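Local coordinates for protein ribosomal RNA small subunit methyltransferase E (Neisseria gonorrhoeae, PDB 5VM8) that probably methylates N3 of a specific uridine in 16S ribosomal RNA, using S-adenosyl methionine as methyl donor, at residues V122-D125 / K131-A134; K174-I179 / Q211-A216. All blocks are in the same frame, centred on the assembly; numbering follows the deposited sequence.

Contact 1: V122-D125 / K131-A134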
ATOM      1  N   VAL A 122     -12.757 -12.794   8.952  1.00 40.50           N
ATOM      2  CA  VAL A 122     -13.347 -11.481   8.766  1.00 44.78           C
ATOM      3  C   VAL A 122     -14.639 -11.646   7.976  1.00 52.35           C
ATOM      4  O   VAL A 122     -14.668 -12.280   6.910  1.00 50.34           O
ATOM      5  CB  VAL A 122     -12.383 -10.505   8.059  1.00 47.08           C
ATOM      6  CG1 VAL A 122     -13.118  -9.212   7.698  1.00 47.14           C
ATOM      7  CG2 VAL A 122     -11.155 -10.186   8.945  1.00 40.57           C
ATOM      8  N   ARG A 123     -15.707 -11.080   8.507  1.00 50.70           N
ATOM      9  CA  ARG A 123     -16.998 -11.145   7.854  1.00 48.18           C
ATOM     10  C   ARG A 123     -16.985 -10.257   6.614  1.00 50.94           C
ATOM     11  O   ARG A 123     -16.639  -9.078   6.692  1.00 55.10           O
ATOM     12  CB  ARG A 123     -18.070 -10.712   8.854  1.00 46.97           C
ATOM     13  CG  ARG A 123     -19.447 -10.638   8.277  1.00 54.45           C
ATOM     14  CD  ARG A 123     -20.488 -10.944   9.295  1.00 51.42           C
ATOM     15  NE  ARG A 123     -21.791 -10.933   8.667  1.00 57.66           N
ATOM     16  CZ  ARG A 123     -22.839 -10.278   9.140  1.00 62.58           C
ATOM     17  NH1 ARG A 123     -22.738  -9.588  10.263  1.00 65.39           N
ATOM     18  NH2 ARG A 123     -23.992 -10.324   8.495  1.00 66.41           N
ATOM     19  N   LEU A 124     -17.341 -10.819   5.456  1.00 56.99           N
ATOM     20  CA  LEU A 124     -17.320 -10.047   4.214  1.00 50.36           C
ATOM     21  C   LEU A 124     -18.642 -10.019   3.448  1.00 52.23           C
ATOM     22  O   LEU A 124     -18.675  -9.439   2.358  1.00 53.79           O
ATOM     23  CB  LEU A 124     -16.218 -10.563   3.272  1.00 43.82           C
ATOM     24  CG  LEU A 124     -14.760 -10.587   3.754  1.00 43.49           C
ATOM     25  CD1 LEU A 124     -13.900 -11.195   2.705  1.00 48.11           C
ATOM     26  CD2 LEU A 124     -14.232  -9.200   4.087  1.00 42.36           C
ATOM     27  N   ASP A 125     -19.728 -10.604   3.979  1.00 46.01           N
ATOM     28  CA  ASP A 125     -20.991 -10.669   3.249  1.00 49.25           C
ATOM     29  C   ASP A 125     -21.700  -9.311   3.238  1.00 59.84           C
ATOM     30  O   ASP A 125     -21.350  -8.373   3.972  1.00 60.52           O
ATOM     31  CB  ASP A 125     -21.921 -11.716   3.855  1.00 53.56           C
ATOM     32  CG  ASP A 125     -22.065 -11.571   5.359  1.00 57.47           C
ATOM     33  OD1 ASP A 125     -21.164 -12.029   6.085  1.00 58.75           O
ATOM     34  OD2 ASP A 125     -23.068 -10.993   5.815  1.00 60.68           O
ATOM     35  N   LYS A 131     -17.164  -2.078   1.867  1.00 55.96           N
ATOM     36  CA  LYS A 131     -16.885  -1.075   2.889  1.00 52.15           C
ATOM     37  C   LYS A 131     -15.476  -1.232   3.449  1.00 50.73           C
ATOM     38  O   LYS A 131     -14.805  -0.232   3.714  1.00 56.39           O
ATOM     39  CB  LYS A 131     -17.930  -1.139   4.004  1.00 47.13           C
ATOM     40  CG  LYS A 131     -19.365  -0.835   3.542  1.00 56.63           C
ATOM     41  CD  LYS A 131     -20.290  -0.569   4.752  1.00 65.13           C
ATOM     42  CE  LYS A 131     -21.733  -0.342   4.356  1.00 68.65           C
ATOM     43  NZ  LYS A 131     -22.576  -0.299   5.577  1.00 72.87           N
ATOM     44  N   ARG A 132     -15.001  -2.473   3.610  1.00 42.21           N
ATOM     45  CA  ARG A 132     -13.634  -2.690   4.087  1.00 44.67           C
ATOM     46  C   ARG A 132     -12.608  -2.271   3.041  1.00 53.27           C
ATOM     47  O   ARG A 132     -11.611  -1.615   3.368  1.00 54.83           O
ATOM     48  CB  ARG A 132     -13.422  -4.157   4.478  1.00 40.41           C
ATOM     49  CG  ARG A 132     -14.345  -4.654   5.567  1.00 43.22           C
ATOM     50  CD  ARG A 132     -13.781  -5.868   6.288  1.00 49.39           C
ATOM     51  NE  ARG A 132     -14.820  -6.557   7.054  1.00 59.07           N
ATOM     52  CZ  ARG A 132     -15.116  -6.343   8.339  1.00 64.30           C
ATOM     53  NH1 ARG A 132     -14.444  -5.444   9.066  1.00 53.76           N
ATOM     54  NH2 ARG A 132     -16.104  -7.043   8.896  1.00 68.24           N
ATOM     55  N   LEU A 133     -12.835  -2.641   1.777  1.00 53.37           N
ATOM     56  CA  LEU A 133     -11.939  -2.215   0.711  1.00 50.58           C
ATOM     57  C   LEU A 133     -11.801  -0.691   0.695  1.00 54.20           C
ATOM     58  O   LEU A 133     -10.685  -0.157   0.649  1.00 40.76           O
ATOM     59  CB  LEU A 133     -12.458  -2.737  -0.640  1.00 47.45           C
ATOM     60  CG  LEU A 133     -11.546  -2.533  -1.853  1.00 48.98           C
ATOM     61  CD1 LEU A 133     -10.221  -3.190  -1.614  1.00 50.68           C
ATOM     62  CD2 LEU A 133     -12.167  -3.077  -3.154  1.00 47.45           C
ATOM     63  N   ALA A 134     -12.930   0.022   0.790  1.00 38.22           N
ATOM     64  CA  ALA A 134     -12.894   1.478   0.770  1.00 44.34           C
ATOM     65  C   ALA A 134     -12.173   2.036   1.990  1.00 50.28           C
ATOM     66  O   ALA A 134     -11.436   3.025   1.885  1.00 56.06           O
ATOM     67  CB  ALA A 134     -14.324   2.034   0.690  1.00 43.88           C
TER
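Arg132 reaches from its helix to the loop 122-125 and takes hold of a single backbone oxygen, Arg123 O. Two nitrogens on one side of the guanidinium donate hydrogen bonds to that acceptor, each bent to 148°. Arg132 NH2 lies 3.0 Å from Arg123 O and meets one of its lone pairs, within the plane of the carbonyl. Arg132 NE, 3.1 Å from Arg123 O, approaches nearly along the C=O axis. The oxygen sits only 9° out of the guanidinium plane, so the pair of bonds fixes the rotation of the group. One face is covered by Val122, whose CG1 is 3.2 Å from Arg132 NE and displaced toward the rim. This methyl is placed there by a chi1 of 171°, which sets it opposite the backbone N. Leu124 crosses the arginine at about a right angle, with CD2 4.0 Å from both NE and CD of Arg132. Within the loop, Arg123 turns its own guanidinium away and forms a side-on salt bridge with Asp125, Arg123 NE lying 2.9 Å from Asp125 OD1. At the surface, the loop follows strand 111-116 and leads into helix 128-147, so Arg132 ties an early turn of the helix back to its own lead-in, while Val122 also touches Ile91 and Ser93 in the loop beyond strand 85-90.

Contact 2: K174-I179 / Q211-A216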
ATOM      1  N   LYS A 174       8.363 -14.888  -6.962  1.00 43.47           N
ATOM      2  CA  LYS A 174       7.131 -15.288  -6.288  1.00 45.96           C
ATOM      3  C   LYS A 174       7.508 -15.912  -4.952  1.00 46.83           C
ATOM      4  O   LYS A 174       8.128 -16.982  -4.904  1.00 50.66           O
ATOM      5  CB  LYS A 174       6.322 -16.234  -7.171  1.00 45.17           C
ATOM      6  CG  LYS A 174       6.095 -15.654  -8.570  1.00 48.86           C
ATOM      7  CD  LYS A 174       5.138 -16.521  -9.422  1.00 54.74           C
ATOM      8  CE  LYS A 174       5.863 -17.632 -10.179  1.00 56.15           C
ATOM      9  NZ  LYS A 174       6.644 -17.115 -11.331  1.00 57.70           N
ATOM     10  N   LEU A 175       7.146 -15.219  -3.883  1.00 45.04           N
ATOM     11  CA  LEU A 175       7.594 -15.495  -2.534  1.00 37.97           C
ATOM     12  C   LEU A 175       6.382 -15.708  -1.640  1.00 46.49           C
ATOM     13  O   LEU A 175       5.402 -14.963  -1.728  1.00 49.74           O
ATOM     14  CB  LEU A 175       8.440 -14.318  -2.019  1.00 36.93           C
ATOM     15  CG  LEU A 175       9.663 -14.026  -2.894  1.00 45.89           C
ATOM     16  CD1 LEU A 175      10.502 -12.916  -2.289  1.00 49.62           C
ATOM     17  CD2 LEU A 175      10.536 -15.280  -3.144  1.00 38.99           C
ATOM     18  N   ILE A 176       6.452 -16.726  -0.783  1.00 36.78           N
ATOM     19  CA  ILE A 176       5.461 -16.943   0.255  1.00 36.31           C
ATOM     20  C   ILE A 176       6.188 -17.079   1.586  1.00 45.55           C
ATOM     21  O   ILE A 176       7.193 -17.798   1.679  1.00 47.74           O
ATOM     22  CB  ILE A 176       4.567 -18.172  -0.046  1.00 37.13           C
ATOM     23  CG1 ILE A 176       3.532 -18.349   1.054  1.00 36.78           C
ATOM     24  CG2 ILE A 176       5.392 -19.442  -0.238  1.00 38.58           C
ATOM     25  CD1 ILE A 176       2.523 -19.485   0.813  1.00 37.80           C
ATOM     26  N   MET A 177       5.725 -16.334   2.594  1.00 47.02           N
ATOM     27  CA  MET A 177       6.267 -16.462   3.946  1.00 47.45           C
ATOM     28  C   MET A 177       5.754 -17.734   4.579  1.00 44.23           C
ATOM     29  O   MET A 177       4.563 -17.869   4.867  1.00 45.14           O
ATOM     30  CB  MET A 177       5.911 -15.273   4.828  1.00 52.34           C
ATOM     31  CG  MET A 177       6.582 -14.002   4.418  1.00 60.92           C
ATOM     32  SD  MET A 177       7.098 -13.017   5.844  1.00 63.82           S
ATOM     33  CE  MET A 177       7.961 -14.244   6.823  1.00 69.36           C
ATOM     34  N   SER A 178       6.660 -18.659   4.801  1.00 32.67           N
ATOM     35  CA  SER A 178       6.284 -19.942   5.336  1.00 36.53           C
ATOM     36  C   SER A 178       7.553 -20.594   5.795  1.00 44.91           C
ATOM     37  O   SER A 178       8.615 -20.328   5.236  1.00 44.77           O
ATOM     38  CB  SER A 178       5.599 -20.816   4.267  1.00 40.42           C
ATOM     39  OG  SER A 178       5.445 -22.136   4.733  1.00 46.12           O
ATOM     40  N   ILE A 179       7.430 -21.490   6.778  1.00 51.77           N
ATOM     41  CA  ILE A 179       8.602 -22.162   7.297  1.00 49.88           C
ATOM     42  C   ILE A 179       8.846 -23.469   6.578  1.00 54.77           C
ATOM     43  O   ILE A 179       9.865 -24.122   6.818  1.00 57.89           O
ATOM     44  CB  ILE A 179       8.433 -22.403   8.808  1.00 56.00           C
ATOM     45  CG1 ILE A 179       9.794 -22.440   9.515  1.00 62.69           C
ATOM     46  CG2 ILE A 179       7.637 -23.697   9.050  1.00 61.94           C
ATOM     47  CD1 ILE A 179       9.717 -22.079  10.994  1.00 69.64           C
ATOM     48  N   GLN A 211       0.955 -26.197  -0.666  1.00 55.09           N
ATOM     49  CA  GLN A 211       1.150 -26.981  -1.877  1.00 55.48           C
ATOM     50  C   GLN A 211       0.744 -26.207  -3.117  1.00 49.24           C
ATOM     51  O   GLN A 211       1.464 -26.208  -4.123  1.00 56.19           O
ATOM     52  CB  GLN A 211       0.371 -28.286  -1.793  1.00 64.60           C
ATOM     53  CG  GLN A 211       1.200 -29.450  -1.320  1.00 74.58           C
ATOM     54  CD  GLN A 211       2.284 -29.845  -2.300  1.00 75.21           C
ATOM     55  OE1 GLN A 211       3.331 -30.339  -1.896  1.00 76.88           O
ATOM     56  NE2 GLN A 211       2.026 -29.663  -3.594  1.00 74.36           N
ATOM     57  N   GLN A 212      -0.402 -25.533  -3.070  1.00 48.62           N
ATOM     58  CA  GLN A 212      -0.835 -24.796  -4.248  1.00 51.93           C
ATOM     59  C   GLN A 212       0.177 -23.721  -4.615  1.00 48.67           C
ATOM     60  O   GLN A 212       0.531 -23.574  -5.788  1.00 49.76           O
ATOM     61  CB  GLN A 212      -2.230 -24.207  -4.015  1.00 53.37           C
ATOM     62  CG  GLN A 212      -3.354 -25.239  -4.244  1.00 61.97           C
ATOM     63  CD  GLN A 212      -4.639 -24.957  -3.457  1.00 70.41           C
ATOM     64  OE1 GLN A 212      -4.963 -23.810  -3.154  1.00 66.25           O
ATOM     65  NE2 GLN A 212      -5.380 -26.021  -3.135  1.00 83.12           N
ATOM     66  N   ALA A 213       0.694 -23.005  -3.608  1.00 45.01           N
ATOM     67  CA  ALA A 213       1.703 -21.981  -3.837  1.00 43.42           C
ATOM     68  C   ALA A 213       2.980 -22.597  -4.385  1.00 43.99           C
ATOM     69  O   ALA A 213       3.536 -22.108  -5.374  1.00 49.30           O
ATOM     70  CB  ALA A 213       1.967 -21.205  -2.540  1.00 36.19           C
ATOM     71  N   PHE A 214       3.413 -23.717  -3.809  1.00 47.46           N
ATOM     72  CA  PHE A 214       4.591 -24.412  -4.325  1.00 52.62           C
ATOM     73  C   PHE A 214       4.390 -24.805  -5.797  1.00 57.42           C
ATOM     74  O   PHE A 214       5.286 -24.628  -6.634  1.00 59.51           O
ATOM     75  CB  PHE A 214       4.870 -25.635  -3.437  1.00 62.17           C
ATOM     76  CG  PHE A 214       6.081 -26.454  -3.846  1.00 71.70           C
ATOM     77  CD1 PHE A 214       6.042 -27.309  -4.933  1.00 72.49           C
ATOM     78  CD2 PHE A 214       7.260 -26.382  -3.106  1.00 69.36           C
ATOM     79  CE1 PHE A 214       7.154 -28.047  -5.289  1.00 74.12           C
ATOM     80  CE2 PHE A 214       8.367 -27.125  -3.455  1.00 68.84           C
ATOM     81  CZ  PHE A 214       8.314 -27.958  -4.548  1.00 71.86           C
ATOM     82  N   GLU A 215       3.223 -25.362  -6.126  1.00 55.72           N
ATOM     83  CA  GLU A 215       2.926 -25.711  -7.518  1.00 54.00           C
ATOM     84  C   GLU A 215       2.783 -24.477  -8.414  1.00 50.11           C
ATOM     85  O   GLU A 215       3.077 -24.544  -9.610  1.00 51.89           O
ATOM     86  CB  GLU A 215       1.665 -26.577  -7.572  1.00 60.77           C
ATOM     87  CG  GLU A 215       1.864 -27.965  -6.992  1.00 65.71           C
ATOM     88  CD  GLU A 215       0.553 -28.665  -6.751  1.00 76.15           C
ATOM     89  OE1 GLU A 215      -0.498 -28.046  -7.029  1.00 82.56           O
ATOM     90  OE2 GLU A 215       0.568 -29.833  -6.303  1.00 80.25           O
ATOM     91  N   ALA A 216       2.303 -23.354  -7.882  1.00 44.48           N
ATOM     92  CA  ALA A 216       2.258 -22.123  -8.672  1.00 48.82           C
ATOM     93  C   ALA A 216       3.633 -21.471  -8.843  1.00 49.32           C
ATOM     94  O   ALA A 216       3.717 -20.366  -9.383  1.00 47.74           O
ATOM     95  CB  ALA A 216       1.302 -21.106  -8.042  1.00 44.22           C
TER
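Ile176 lays its CD1 methyl against the CB of Ala213, 3.8 Å away, where the strand 174-177 faces the helix 211-215. Its CG1 branch extends fully from the backbone (chi1 -179°, chi2 176°), carrying CD1 out to the helix surface. Alanine's short side chain, directed toward the strand, receives this methyl; consistent with its small size, Ile176 CA and Ala213 CA are 7.5 Å apart. Both residues are buried, and the meeting is purely apolar. Two residues back along the strand, the CB of Lys174 is likewise directed toward 211-216, but the chain bends at chi3 (-87°) and again at chi4. These bends bring Lys174 CE up to the carbonyl oxygen of Ala216, just past the end of helix 207-215, with 3.6 Å between Lys174 CE and Ala216 O. This is a van der Waals approach, while the ammonium group of the lysine makes a weak hydrogen bond through NZ to Asn172 O. Beyond the strand, Ser178 OG is hydrogen-bonded to Glu210 OE1, a polar link to the same helix. Strand 173-177 lies between strands 195-199 and 219-222 in the parallel sheet of the methyltransferase domain, and helix 207-215 packs on one face of it; Ala213 and Gln212 also touch helix 161-165 through Tyr161.

Overall arrangement
Contacts 1 and 2 both belong to the SPOUT methyltransferase domain and follow one another along the chain, with contact 1 coming first. Their centres are 26 Å apart and their nearest atoms about 17 Å, so neither touches the other. The parallel sheet relates them: the loop of contact 1 follows strand 111-116, whereas contact 2 uses strand 173-177, with strands 85-90 and 195-199 lying between the two in the sheet order. They differ in character, contact 1 being a surface contact built round one arginine and contact 2 a partly buried strand-helix packing. As in other SPOUT enzymes, the cofactor probably sits in the C-terminal trefoil knot.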